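Glycogen synthase (Cyanobacterium sp. CLg1, PDB 6GNF) is a bacterial glycogen synthase of the GT-B glycosyltransferase fold, with adenosine-5'-diphosphate and a glycan bound in the cleft between its two Rossmann-like domains. Local coordinates at residues C25-E30 with W172-L177; I166-D171 with V197-N202; K340-T345 with Q381-G386; G354-L359 with F419-A424. One frame throughout, in Å; residues are numbered along the deposited sequence.

Contact 1 of 4, residues C25-E30 with W172-L177. With GLC (alpha-D-glucopyranose), chain D.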
# COMPACT_ATOMS: atom_id res chain seq x y z
N CYS A 25 6.72 -10.53 -14.43
CA CYS A 25 7.47 -9.29 -14.29
C CYS A 25 6.61 -8.25 -13.57
O CYS A 25 5.63 -7.77 -14.14
CB CYS A 25 7.87 -8.79 -15.68
SG CYS A 25 8.80 -7.25 -15.66
N PHE A 26 6.94 -7.96 -12.31
CA PHE A 26 6.20 -6.97 -11.50
C PHE A 26 6.77 -5.60 -11.77
O PHE A 26 7.99 -5.41 -11.73
CB PHE A 26 6.36 -7.25 -10.00
CG PHE A 26 5.45 -8.33 -9.49
CD1 PHE A 26 5.71 -9.65 -9.77
CD2 PHE A 26 4.35 -8.01 -8.71
CE1 PHE A 26 4.88 -10.65 -9.29
CE2 PHE A 26 3.51 -9.01 -8.23
CZ PHE A 26 3.78 -10.33 -8.51
N VAL A 27 5.89 -4.64 -12.02
CA VAL A 27 6.33 -3.28 -12.27
C VAL A 27 5.68 -2.38 -11.22
O VAL A 27 4.48 -2.44 -11.01
CB VAL A 27 5.95 -2.83 -13.70
CG1 VAL A 27 6.63 -1.52 -14.05
CG2 VAL A 27 6.36 -3.90 -14.71
N SER A 28 6.49 -1.59 -10.53
CA SER A 28 5.96 -0.66 -9.54
C SER A 28 6.93 0.46 -9.25
O SER A 28 8.09 0.42 -9.64
CB SER A 28 5.62 -1.38 -8.22
OG SER A 28 6.74 -1.85 -7.54
N THR A 29 6.45 1.43 -8.48
CA THR A 29 7.30 2.51 -7.98
C THR A 29 8.03 2.13 -6.70
O THR A 29 8.95 2.82 -6.31
CB THR A 29 6.46 3.77 -7.70
OG1 THR A 29 5.30 3.38 -6.96
CG2 THR A 29 6.01 4.39 -8.98
N GLU A 30 7.57 1.07 -6.03
CA GLU A 30 8.09 0.71 -4.71
C GLU A 30 8.41 -0.77 -4.64
O GLU A 30 7.59 -1.59 -5.02
CB GLU A 30 7.03 0.99 -3.65
CG GLU A 30 6.85 2.43 -3.26
CD GLU A 30 5.77 2.62 -2.20
OE1 GLU A 30 5.62 1.76 -1.29
OE2 GLU A 30 5.08 3.66 -2.28
N TRP A 172 -1.73 3.03 -10.25
CA TRP A 172 -1.88 3.94 -11.37
C TRP A 172 -0.56 4.30 -12.06
O TRP A 172 -0.56 4.58 -13.25
CB TRP A 172 -2.62 5.21 -10.95
CG TRP A 172 -1.84 6.11 -10.06
CD1 TRP A 172 -1.84 6.13 -8.70
CD2 TRP A 172 -0.93 7.15 -10.47
NE1 TRP A 172 -0.99 7.11 -8.23
CE2 TRP A 172 -0.42 7.74 -9.30
CE3 TRP A 172 -0.50 7.62 -11.71
CZ2 TRP A 172 0.49 8.80 -9.34
CZ3 TRP A 172 0.41 8.66 -11.75
CH2 TRP A 172 0.89 9.24 -10.57
N HIS A 173 0.54 4.27 -11.32
CA HIS A 173 1.85 4.72 -11.84
C HIS A 173 2.28 3.93 -13.07
O HIS A 173 3.00 4.46 -13.93
CB HIS A 173 2.96 4.58 -10.79
CG HIS A 173 2.57 5.06 -9.43
ND1 HIS A 173 2.10 4.22 -8.45
CD2 HIS A 173 2.60 6.30 -8.89
CE1 HIS A 173 1.84 4.92 -7.37
NE2 HIS A 173 2.13 6.19 -7.60
N THR A 174 1.91 2.66 -13.11
CA THR A 174 2.30 1.76 -14.17
C THR A 174 1.13 1.37 -15.07
O THR A 174 1.23 0.42 -15.86
CB THR A 174 2.89 0.47 -13.57
OG1 THR A 174 1.86 -0.20 -12.82
CG2 THR A 174 4.08 0.79 -12.68
N SER A 175 0.01 2.09 -14.97
CA SER A 175 -1.21 1.67 -15.64
C SER A 175 -1.24 1.95 -17.14
O SER A 175 -2.17 1.52 -17.81
CB SER A 175 -2.45 2.27 -14.95
OG SER A 175 -2.43 3.68 -15.02
N LEU A 176 -0.25 2.68 -17.67
CA LEU A 176 -0.12 2.87 -19.12
C LEU A 176 0.66 1.74 -19.81
O LEU A 176 0.68 1.64 -21.03
CB LEU A 176 0.55 4.20 -19.45
CG LEU A 176 -0.12 5.49 -19.00
CD1 LEU A 176 0.80 6.65 -19.33
CD2 LEU A 176 -1.47 5.69 -19.64
N LEU A 177 1.31 0.88 -19.04
CA LEU A 177 2.11 -0.20 -19.62
C LEU A 177 1.35 -1.07 -20.64
O LEU A 177 1.90 -1.46 -21.67
CB LEU A 177 2.74 -1.06 -18.52
CG LEU A 177 3.64 -2.21 -18.99
CD1 LEU A 177 4.78 -2.43 -18.01
CD2 LEU A 177 2.84 -3.50 -19.19
C1 GLC D . 0.94 9.64 -3.62
C2 GLC D . 0.94 8.59 -4.75
C3 GLC D . 0.21 7.34 -4.28
C4 GLC D . 0.84 6.81 -3.00
C5 GLC D . 0.77 7.91 -1.93
C6 GLC D . 1.31 7.49 -0.55
O2 GLC D . 0.28 9.10 -5.92
O3 GLC D . 0.21 6.32 -5.29
O4 GLC D . 0.14 5.63 -2.61
O5 GLC D . 1.47 9.07 -2.41
O6 GLC D . 2.70 7.15 -0.60
O HOH W 1 3.50 1.12 -8.66
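Thr29 lays its methyl group over one face of the His173 imidazole: CG2 stands 3.9 Å from the centroid of the His173 ring and 28° off its normal, a CH-pi contact just beyond strand 23-27. The first torsion of Thr29 (chi1 47°) sets OG1 between the backbone N and the carbonyl carbon, leaving CG2 beside N and aimed at the ring. OG1 overhangs the rim of the same face and is hydrogen-bonded to Tyr121, so threonine supplies an apolar branch for the ring and a polar one for a neighbour. Trp172 comes up to the opposite face of His173. The indole NE1 of Trp172 also donates to O3 of a bound alpha-D-glucopyranose at 3.3 Å, in a bond bent to 140°, with a weaker one to O2. The same O3 lies at the edge of the imidazole, 3.0 Å from His173 CE1. A water accepts from Thr29 N at 3.0 Å and makes a weak bond with His173 ND1.

Back on strand 23-27, Val27 uses its two branches on different partners. CG1 of Val27 meets Thr174 CG2 at 3.7 Å, whereas CG2 of Val27 reaches Leu177 CD1 at 3.9 Å. Thr174, like Thr29, turns its methyl across the contact; its OG1 makes weak bonds to the carbonyls of Asn170 and Asp171.

The segments thus share no direct hydrogen bond and hold together by dispersion, the CH-pi contact and the water. With both faces of the imidazole occupied, the rotation of His173 is probably restrained, and its edge is presented to the alpha-D-glucopyranose.

Contact 2 of 4, residues I166-D171 with V197-N202. With AC1 (4,6-dideoxy-4-{[(1S,4R,5S,6S)-4,5,6-trihydroxy-3-(hydroxymethyl)cyclohex-2-en-1-yl]amino}-alpha-D-glucopyranose), chain B.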
# COMPACT_ATOMS: atom_id res chain seq x y z
N ILE A 166 4.15 -12.37 -18.24
CA ILE A 166 3.01 -11.71 -17.64
C ILE A 166 3.53 -10.47 -16.91
O ILE A 166 4.29 -10.59 -15.95
CB ILE A 166 2.29 -12.63 -16.63
CG1 ILE A 166 1.72 -13.86 -17.34
CG2 ILE A 166 1.17 -11.89 -15.91
CD1 ILE A 166 1.25 -14.95 -16.41
N PHE A 167 3.10 -9.30 -17.36
CA PHE A 167 3.43 -8.05 -16.68
C PHE A 167 2.38 -7.75 -15.61
O PHE A 167 1.21 -7.60 -15.92
CB PHE A 167 3.47 -6.89 -17.68
CG PHE A 167 4.62 -6.94 -18.64
CD1 PHE A 167 5.87 -6.44 -18.28
CD2 PHE A 167 4.46 -7.48 -19.91
CE1 PHE A 167 6.93 -6.48 -19.17
CE2 PHE A 167 5.52 -7.52 -20.80
CZ PHE A 167 6.75 -7.02 -20.43
N VAL A 168 2.81 -7.64 -14.36
CA VAL A 168 1.93 -7.22 -13.28
C VAL A 168 2.17 -5.74 -12.98
O VAL A 168 3.23 -5.34 -12.48
CB VAL A 168 2.14 -8.06 -12.00
CG1 VAL A 168 1.16 -7.63 -10.92
CG2 VAL A 168 1.94 -9.53 -12.30
N CYS A 169 1.20 -4.92 -13.38
CA CYS A 169 1.27 -3.47 -13.22
C CYS A 169 0.61 -3.07 -11.91
O CYS A 169 -0.60 -3.25 -11.74
CB CYS A 169 0.54 -2.80 -14.38
SG CYS A 169 1.09 -3.44 -15.98
N ASN A 170 1.41 -2.52 -11.01
CA ASN A 170 0.92 -2.15 -9.69
C ASN A 170 0.51 -0.69 -9.66
O ASN A 170 1.30 0.19 -9.93
CB ASN A 170 2.00 -2.43 -8.65
CG ASN A 170 2.24 -3.90 -8.46
OD1 ASN A 170 1.55 -4.56 -7.70
ND2 ASN A 170 3.21 -4.45 -9.19
N ASP A 171 -0.78 -0.46 -9.41
CA ASP A 171 -1.34 0.87 -9.21
C ASP A 171 -1.24 1.80 -10.42
O ASP A 171 -0.78 1.40 -11.51
CB ASP A 171 -0.74 1.53 -7.95
CG ASP A 171 -1.67 1.44 -6.73
OD1 ASP A 171 -2.88 1.14 -6.83
OD2 ASP A 171 -1.13 1.66 -5.64
N VAL A 197 -1.57 -7.78 -16.24
CA VAL A 197 -2.48 -7.81 -15.12
C VAL A 197 -2.37 -6.48 -14.39
O VAL A 197 -1.28 -6.08 -14.00
CB VAL A 197 -2.13 -8.97 -14.16
CG1 VAL A 197 -2.93 -8.87 -12.87
CG2 VAL A 197 -2.39 -10.30 -14.84
N MET A 198 -3.51 -5.83 -14.21
CA MET A 198 -3.59 -4.59 -13.47
C MET A 198 -3.85 -4.98 -12.02
O MET A 198 -4.89 -5.55 -11.70
CB MET A 198 -4.74 -3.75 -14.05
CG MET A 198 -4.69 -2.27 -13.76
SD MET A 198 -3.24 -1.50 -14.54
CE MET A 198 -2.56 -0.75 -13.05
N LEU A 199 -2.87 -4.77 -11.15
CA LEU A 199 -3.04 -5.04 -9.73
C LEU A 199 -3.26 -3.74 -9.00
O LEU A 199 -2.36 -2.92 -8.87
CB LEU A 199 -1.83 -5.77 -9.15
CG LEU A 199 -1.91 -6.15 -7.66
CD1 LEU A 199 -3.21 -6.89 -7.35
CD2 LEU A 199 -0.72 -7.01 -7.25
N LEU A 200 -4.49 -3.56 -8.52
CA LEU A 200 -4.91 -2.33 -7.88
C LEU A 200 -4.71 -2.43 -6.38
O LEU A 200 -5.21 -3.37 -5.75
CB LEU A 200 -6.38 -2.06 -8.20
CG LEU A 200 -7.04 -0.92 -7.43
CD1 LEU A 200 -6.47 0.42 -7.87
CD2 LEU A 200 -8.55 -0.96 -7.61
N HIS A 201 -3.96 -1.49 -5.81
CA HIS A 201 -3.77 -1.42 -4.36
C HIS A 201 -4.59 -0.34 -3.70
O HIS A 201 -4.87 -0.44 -2.52
CB HIS A 201 -2.29 -1.20 -4.02
CG HIS A 201 -1.39 -2.28 -4.54
ND1 HIS A 201 -0.91 -3.28 -3.74
CD2 HIS A 201 -0.89 -2.50 -5.78
CE1 HIS A 201 -0.15 -4.08 -4.46
NE2 HIS A 201 -0.12 -3.63 -5.70
N ASN A 202 -4.95 0.71 -4.45
CA ASN A 202 -5.69 1.84 -3.91
C ASN A 202 -6.36 2.65 -5.01
O ASN A 202 -5.67 3.29 -5.81
CB ASN A 202 -4.76 2.76 -3.11
CG ASN A 202 -5.52 3.64 -2.12
OD1 ASN A 202 -6.61 4.16 -2.40
ND2 ASN A 202 -4.97 3.80 -0.95
C1 AC1 B . 0.96 4.47 -2.45
O2 AC1 B . -0.09 3.63 -4.48
C2 AC1 B . 0.29 3.28 -3.14
C4A AC1 B . -3.05 -1.83 0.95
C3 AC1 B . -0.92 2.77 -2.35
O3 AC1 B . -1.35 1.56 -2.97
C4 AC1 B . -0.58 2.55 -0.86
N4A AC1 B . -1.70 2.05 -0.03
C5 AC1 B . -0.02 3.88 -0.32
O5 AC1 B . 1.16 4.23 -1.05
C6 AC1 B . 0.35 3.83 1.15
C1B AC1 B . -2.47 0.83 -0.28
C2B AC1 B . -3.65 0.59 0.70
O2B AC1 B . -3.90 1.68 1.58
C3B AC1 B . -3.53 -0.59 1.64
O3B AC1 B . -4.81 -0.88 2.20
O4 AC1 B . -2.78 -2.79 1.98
C5B AC1 B . -1.82 -1.55 0.13
C7B AC1 B . -1.54 -0.36 -0.36
C6B AC1 B . -0.89 -2.69 -0.16
O6B AC1 B . -1.65 -3.67 -0.86
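Strands 166-170 and 195-200 are the parallel pair of a beta-alpha-beta crossover made through helix 177-186, and they bring Asp171, His201 and Asn202 into the glycan pocket, with Asn170 behind them. Within this Rossmann-like sheet a regular ladder links them: Val197 N bonds to Phe167 O at 2.8 Å, Cys169 N to Val197 O, Leu199 N to Cys169 O, and Asp171 N to Leu199 O. Val168, Asn170, Val197 and Leu199 point to one face, where Val197 and Leu199 meet helix 526-540 and Val168 packs on strand 23-27. On the other face the flexible Met198 bends at chi2 and chi3, bringing CE to 3.9 Å from Cys169 CB.

Beyond the strands, the Asp171 carboxylate divides its work. Asp171 OD1 takes two backbone donors: Asn202 N on its syn lone pair, and His201 N at 3.0 Å from above the carboxylate plane. These bonds hold the group while OD2 accepts hydrogen bonds from O2 and O3 of the bound AC1, O2 lying 2.5 Å from Asp171 OD2.

Asn170 is a second-shell residue. Its ND2 donates to Val27 O, which fixes which end of the amide faces His201. OD1 of Asn170, with a lone pair in the carbonyl plane, receives His201 NE2 at 2.8 Å and 169°. The imidazole is thereby turned so that its other nitrogen, His201 ND1, hydrogen-bonds to AC1 O6B at 3.0 Å, in the plane of the ring.

Contact 3 of 4, residues K340-T345 with Q381-G386; sequences KECGLT and QVVILG. With ADP (adenosine-5'-diphosphate), chain F.
This is a contact between the capped C-terminal end of a helix and a strand, Cys342 and Leu344 resting on Val383 at the C-terminal Rossmann-like sheet. Helix 327-341 stops in a Schellman motif: Gly343 takes positive phi (75°), readily adopted by glycine, and its N bonds back to Lys340 O at 3.2 Å. The chain then turns so that the residues on both sides of the glycine face strand 381-385. Cys342 SG touches Val383 CG1 at 3.9 Å, and Leu344 CD1 meets Val383 CG2 at 3.8 Å. Both methyls of the beta-branched valine are therefore used, one chiefly for each partner, and Ile420 of helix 414-423 packs on the same residue.

Along the strand, Gln381, Val383 and Leu385, every second residue, face this side. The last leads to the nucleotide pocket, where Leu385 CD2 is 3.7 Å from N1 of adenosine-5'-diphosphate; Gly386, lacking a side chain, lets its CA approach the adenine amino nitrogen.

Gln381 is at the other end. Its chain runs extended beyond CG (chi2 176°) and slides past Leu344 in the opposite direction, bringing the terminal amide alongside the leucine. Both ends of that amide are used, as suits a glutamine at a buried place: OE1 accepts from Gln339 NE2 of the same helix, and NE2 donates to the main chain. Gln381 NE2 lies 3.0 Å from Thr345 O, in the plane of that carbonyl and on one of its lone pairs, at an N-H...O angle of 164°.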
# COMPACT_ATOMS: atom_id res chain seq x y z
N LYS A 340 6.49 2.26 29.52
CA LYS A 340 7.62 3.08 29.95
C LYS A 340 8.18 3.93 28.82
O LYS A 340 8.48 5.10 29.00
CB LYS A 340 8.73 2.23 30.55
CG LYS A 340 10.03 3.00 30.75
CD LYS A 340 10.89 2.42 31.86
CE LYS A 340 12.04 3.36 32.18
NZ LYS A 340 12.92 3.57 31.00
N GLU A 341 8.35 3.33 27.64
CA GLU A 341 8.89 4.07 26.50
C GLU A 341 8.04 5.30 26.16
O GLU A 341 8.57 6.31 25.71
CB GLU A 341 8.98 3.14 25.27
CG GLU A 341 9.83 3.69 24.13
CD GLU A 341 11.32 3.60 24.37
OE1 GLU A 341 11.76 3.38 25.51
OE2 GLU A 341 12.06 3.76 23.38
N CYS A 342 6.73 5.21 26.37
CA CYS A 342 5.80 6.26 25.97
C CYS A 342 5.45 7.22 27.10
O CYS A 342 4.65 8.13 26.92
CB CYS A 342 4.53 5.62 25.41
SG CYS A 342 4.81 4.68 23.89
N GLY A 343 6.05 7.03 28.27
CA GLY A 343 5.77 7.88 29.43
C GLY A 343 4.44 7.59 30.10
O GLY A 343 3.95 8.42 30.87
N LEU A 344 3.87 6.42 29.83
CA LEU A 344 2.57 6.04 30.40
C LEU A 344 2.76 5.28 31.70
O LEU A 344 3.80 4.66 31.91
CB LEU A 344 1.81 5.16 29.41
CG LEU A 344 1.64 5.74 28.00
CD1 LEU A 344 1.02 4.71 27.07
CD2 LEU A 344 0.80 7.01 28.05
N THR A 345 1.73 5.29 32.54
CA THR A 345 1.77 4.55 33.80
C THR A 345 2.00 3.08 33.49
O THR A 345 1.31 2.49 32.65
CB THR A 345 0.47 4.70 34.63
OG1 THR A 345 0.14 6.08 34.79
CG2 THR A 345 0.60 4.04 36.00
N GLN A 381 -5.29 2.84 27.64
CA GLN A 381 -4.18 3.64 27.15
C GLN A 381 -4.19 3.62 25.63
O GLN A 381 -4.66 2.66 25.02
CB GLN A 381 -2.86 3.12 27.70
CG GLN A 381 -2.67 3.46 29.17
CD GLN A 381 -1.41 2.87 29.77
OE1 GLN A 381 -0.63 2.22 29.08
NE2 GLN A 381 -1.20 3.10 31.07
N VAL A 382 -3.70 4.70 25.02
CA VAL A 382 -3.65 4.82 23.57
C VAL A 382 -2.28 5.33 23.13
O VAL A 382 -1.79 6.34 23.64
CB VAL A 382 -4.72 5.79 23.02
CG1 VAL A 382 -4.64 5.86 21.50
CG2 VAL A 382 -6.11 5.37 23.46
N VAL A 383 -1.68 4.64 22.18
CA VAL A 383 -0.42 5.06 21.60
C VAL A 383 -0.63 5.25 20.10
O VAL A 383 -1.23 4.39 19.46
CB VAL A 383 0.69 4.03 21.86
CG1 VAL A 383 1.99 4.47 21.21
CG2 VAL A 383 0.88 3.84 23.36
N ILE A 384 -0.17 6.38 19.57
CA ILE A 384 -0.41 6.74 18.17
C ILE A 384 0.90 7.11 17.47
O ILE A 384 1.60 8.03 17.89
CB ILE A 384 -1.36 7.94 18.07
CG1 ILE A 384 -2.57 7.78 19.00
CG2 ILE A 384 -1.84 8.11 16.64
CD1 ILE A 384 -3.36 9.05 19.18
N LEU A 385 1.22 6.39 16.40
CA LEU A 385 2.46 6.60 15.66
C LEU A 385 2.14 6.87 14.19
O LEU A 385 1.53 6.03 13.53
CB LEU A 385 3.37 5.38 15.80
CG LEU A 385 4.67 5.37 14.98
CD1 LEU A 385 5.61 6.46 15.46
CD2 LEU A 385 5.34 4.00 15.06
N GLY A 386 2.59 8.01 13.67
CA GLY A 386 2.35 8.37 12.27
C GLY A 386 2.96 9.68 11.81
O GLY A 386 3.33 10.52 12.63
PB ADP F . -0.93 1.89 3.72
O1B ADP F . -2.33 2.24 3.29
O2B ADP F . -0.22 0.97 2.75
O3B ADP F . -0.13 3.07 4.20
PA ADP F . -0.83 -0.58 5.22
O1A ADP F . -1.24 -1.39 3.99
O2A ADP F . -1.31 -0.97 6.61
O3A ADP F . -1.19 0.99 5.04
O5' ADP F . 0.78 -0.51 5.26
C5' ADP F . 1.47 0.53 5.97
C4' ADP F . 2.76 -0.06 6.52
O4' ADP F . 3.66 0.95 6.98
C3' ADP F . 2.48 -0.96 7.71
O3' ADP F . 3.28 -2.13 7.57
C2' ADP F . 2.86 -0.13 8.91
O2' ADP F . 3.38 -0.99 9.92
C1' ADP F . 3.90 0.84 8.39
N9 ADP F . 3.87 2.22 8.95
C8 ADP F . 2.96 3.18 8.69
N7 ADP F . 3.25 4.34 9.35
C5 ADP F . 4.38 4.12 10.04
C6 ADP F . 5.25 4.90 10.95
N6 ADP F . 4.97 6.18 11.26
N1 ADP F . 6.34 4.29 11.47
C2 ADP F . 6.65 3.02 11.19
N3 ADP F . 5.90 2.25 10.37
C4 ADP F . 4.79 2.73 9.77

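Contact 4 of 4, residues G354-L359 with F419-A424; sequences GFIGRL and FITAGA. With ADP (adenosine-5'-diphosphate), chain F; AC1 (4,6-dideoxy-4-{[(1S,4R,5S,6S)-4,5,6-trihydroxy-3-(hydroxymethyl)cyclohex-2-en-1-yl]amino}-alpha-D-glucopyranose), chain B.
Ile420 sets its CG2 methyl directly on the main chain of Gly354, 3.8 Å from Gly354 CA. With no side chain on the glycine, helix and strand can close to this degree, and the small Ala424 completes the approach, its CB 4.1 Å from Gly354 N. Beside them Ile356 and Ile420 slide past one another in opposite directions, Ile356 CD1 lying 4.0 Å from Ile420 CG2. CD1 also comes close to Thr421, whose hydroxyl is taken up by the carbonyl of Ala417 one turn back.

The beta-branched Ile356 serves two neighbours at once. Its chi1 of -50° sends CG1, and with it CD1, to the helix, while CG2 stands opposite the backbone N and meets the adenine, 3.6 Å from C4 of adenosine-5'-diphosphate. Two residues on, Arg358 holds the diphosphate: Arg358 NE donates to O3B of adenosine-5'-diphosphate at 2.9 Å, and Arg358 NH2 to its O1B at 3.0 Å. The beta phosphorus lies at the guanidinium edge, in its plane, a paired grip that would probably offset phosphate charge. Glu360 forms a salt bridge with Arg358 NH1, and Gln362 accepts from NH2, which probably helps fix how the group is turned.

Farther out, the axis of helix segment 419-423 passes 8.5 Å from that of strand segment 354-356, and the two run in roughly opposite directions, 147° apart. Ile420 reaches on to Leu385 of strand 381-385 and to Leu338 of helix 327-341, while Phe355 turns to helix 365-370 on the far side.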
# COMPACT_ATOMS: atom_id res chain seq x y z
N GLY A 354 -3.10 0.51 20.21
CA GLY A 354 -2.01 1.06 19.41
C GLY A 354 -2.43 1.37 17.98
O GLY A 354 -3.09 0.56 17.33
N PHE A 355 -2.05 2.55 17.49
CA PHE A 355 -2.27 2.93 16.10
C PHE A 355 -0.94 3.20 15.42
O PHE A 355 -0.07 3.88 15.97
CB PHE A 355 -3.16 4.18 16.02
CG PHE A 355 -3.25 4.77 14.64
CD1 PHE A 355 -2.28 5.66 14.19
CD2 PHE A 355 -4.29 4.44 13.78
CE1 PHE A 355 -2.35 6.21 12.91
CE2 PHE A 355 -4.38 4.99 12.52
CZ PHE A 355 -3.40 5.87 12.08
N ILE A 356 -0.78 2.67 14.22
CA ILE A 356 0.38 2.96 13.40
C ILE A 356 -0.11 3.23 11.99
O ILE A 356 -0.71 2.36 11.38
CB ILE A 356 1.38 1.79 13.36
CG1 ILE A 356 1.70 1.29 14.76
CG2 ILE A 356 2.66 2.23 12.66
CD1 ILE A 356 2.43 -0.04 14.78
N GLY A 357 0.12 4.43 11.48
CA GLY A 357 -0.27 4.72 10.10
C GLY A 357 -0.10 6.15 9.67
O GLY A 357 0.10 7.03 10.49
N ARG A 358 -0.16 6.36 8.36
CA ARG A 358 -0.13 7.70 7.77
C ARG A 358 -1.18 8.58 8.44
O ARG A 358 -2.27 8.11 8.76
CB ARG A 358 -0.38 7.63 6.26
CG ARG A 358 0.73 6.93 5.48
CD ARG A 358 0.48 6.84 3.98
NE ARG A 358 -0.57 5.88 3.61
CZ ARG A 358 -1.79 6.18 3.17
NH1 ARG A 358 -2.19 7.45 3.02
NH2 ARG A 358 -2.64 5.21 2.88
N LEU A 359 -0.83 9.83 8.72
CA LEU A 359 -1.77 10.79 9.30
C LEU A 359 -2.57 11.48 8.19
O LEU A 359 -2.43 12.68 7.95
CB LEU A 359 -1.01 11.82 10.14
CG LEU A 359 -0.16 11.26 11.27
CD1 LEU A 359 0.61 12.39 11.93
CD2 LEU A 359 -1.03 10.54 12.29
N PHE A 419 7.64 -2.13 19.05
CA PHE A 419 7.22 -2.03 20.45
C PHE A 419 5.69 -1.98 20.59
O PHE A 419 5.13 -2.56 21.52
CB PHE A 419 7.81 -0.78 21.12
CG PHE A 419 9.15 -1.00 21.76
CD1 PHE A 419 10.23 -1.46 21.02
CD2 PHE A 419 9.35 -0.70 23.10
CE1 PHE A 419 11.47 -1.64 21.61
CE2 PHE A 419 10.58 -0.88 23.70
CZ PHE A 419 11.64 -1.35 22.95
N ILE A 420 5.03 -1.26 19.69
CA ILE A 420 3.57 -1.09 19.76
C ILE A 420 2.85 -2.38 19.38
O ILE A 420 1.92 -2.81 20.07
CB ILE A 420 3.08 0.07 18.86
CG1 ILE A 420 3.48 1.41 19.48
CG2 ILE A 420 1.57 0.03 18.68
CD1 ILE A 420 3.52 2.55 18.49
N THR A 421 3.29 -3.00 18.29
CA THR A 421 2.70 -4.24 17.81
C THR A 421 2.76 -5.36 18.84
O THR A 421 1.81 -6.12 18.98
CB THR A 421 3.39 -4.72 16.52
OG1 THR A 421 3.41 -3.65 15.58
CG2 THR A 421 2.67 -5.91 15.92
N ALA A 422 3.90 -5.47 19.53
CA ALA A 422 4.10 -6.50 20.54
C ALA A 422 3.46 -6.12 21.87
O ALA A 422 2.80 -6.94 22.51
CB ALA A 422 5.58 -6.76 20.72
N GLY A 423 3.61 -4.86 22.26
CA GLY A 423 3.21 -4.41 23.60
C GLY A 423 1.73 -4.15 23.76
O GLY A 423 1.17 -4.35 24.84
N ALA A 424 1.09 -3.67 22.70
CA ALA A 424 -0.32 -3.32 22.74
C ALA A 424 -1.20 -4.56 22.87
O ALA A 424 -0.84 -5.63 22.38
CB ALA A 424 -0.72 -2.53 21.51
PB ADP F . -0.93 1.89 3.72
O1B ADP F . -2.33 2.24 3.29
O2B ADP F . -0.22 0.97 2.75
O3B ADP F . -0.13 3.07 4.20
PA ADP F . -0.83 -0.58 5.22
O1A ADP F . -1.24 -1.39 3.99
O2A ADP F . -1.31 -0.97 6.61
O3A ADP F . -1.19 0.99 5.04
O5' ADP F . 0.78 -0.51 5.26
C5' ADP F . 1.47 0.53 5.97
C4' ADP F . 2.76 -0.06 6.52
O4' ADP F . 3.66 0.95 6.98
C3' ADP F . 2.48 -0.96 7.71
O3' ADP F . 3.28 -2.13 7.57
C2' ADP F . 2.86 -0.13 8.91
O2' ADP F . 3.38 -0.99 9.92
C1' ADP F . 3.90 0.84 8.39
N9 ADP F . 3.87 2.22 8.95
C8 ADP F . 2.96 3.18 8.69
N7 ADP F . 3.25 4.34 9.35
C5 ADP F . 4.38 4.12 10.04
C6 ADP F . 5.25 4.90 10.95
N6 ADP F . 4.97 6.18 11.26
N1 ADP F . 6.34 4.29 11.47
C2 ADP F . 6.65 3.02 11.19
N3 ADP F . 5.90 2.25 10.37
C4 ADP F . 4.79 2.73 9.77
C1 AC1 B . 0.96 4.47 -2.45
O2 AC1 B . -0.09 3.63 -4.48
C2 AC1 B . 0.29 3.28 -3.14
C4A AC1 B . -3.05 -1.83 0.95
C3 AC1 B . -0.92 2.77 -2.35
O3 AC1 B . -1.35 1.56 -2.97
C4 AC1 B . -0.58 2.55 -0.86
N4A AC1 B . -1.70 2.05 -0.03
C5 AC1 B . -0.02 3.88 -0.32
O5 AC1 B . 1.16 4.23 -1.05
C6 AC1 B . 0.35 3.83 1.15
C1B AC1 B . -2.47 0.83 -0.28
C2B AC1 B . -3.65 0.59 0.70
O2B AC1 B . -3.90 1.68 1.58
C3B AC1 B . -3.53 -0.59 1.64
O3B AC1 B . -4.81 -0.88 2.20
O4 AC1 B . -2.78 -2.79 1.98
C5B AC1 B . -1.82 -1.55 0.13
C7B AC1 B . -1.54 -0.36 -0.36
C6B AC1 B . -0.89 -2.69 -0.16
O6B AC1 B . -1.65 -3.67 -0.86

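From the N terminus, strand 23-27 leads into contact 1, which closes a loop of 141 residues at 172-177. Contact 2 starts inside that loop, at 166-171, and ends beyond it at 197-202, so the two cross; strands 23-27 and 166-170 are neighbours in the N-terminal sheet. Both are finished before the C-terminal pair begins. Contact 3 joins 340-345 to 381-386, and contact 4, opening within it at 354-359, closes later at 419-424, another crossing, with strands 352-356 and 381-385 adjacent. The pairs lie on opposite sides of the chain's centre, yet contacts 2 and 4 both touch AC1, and 3 and 4 both touch adenosine-5'-diphosphate.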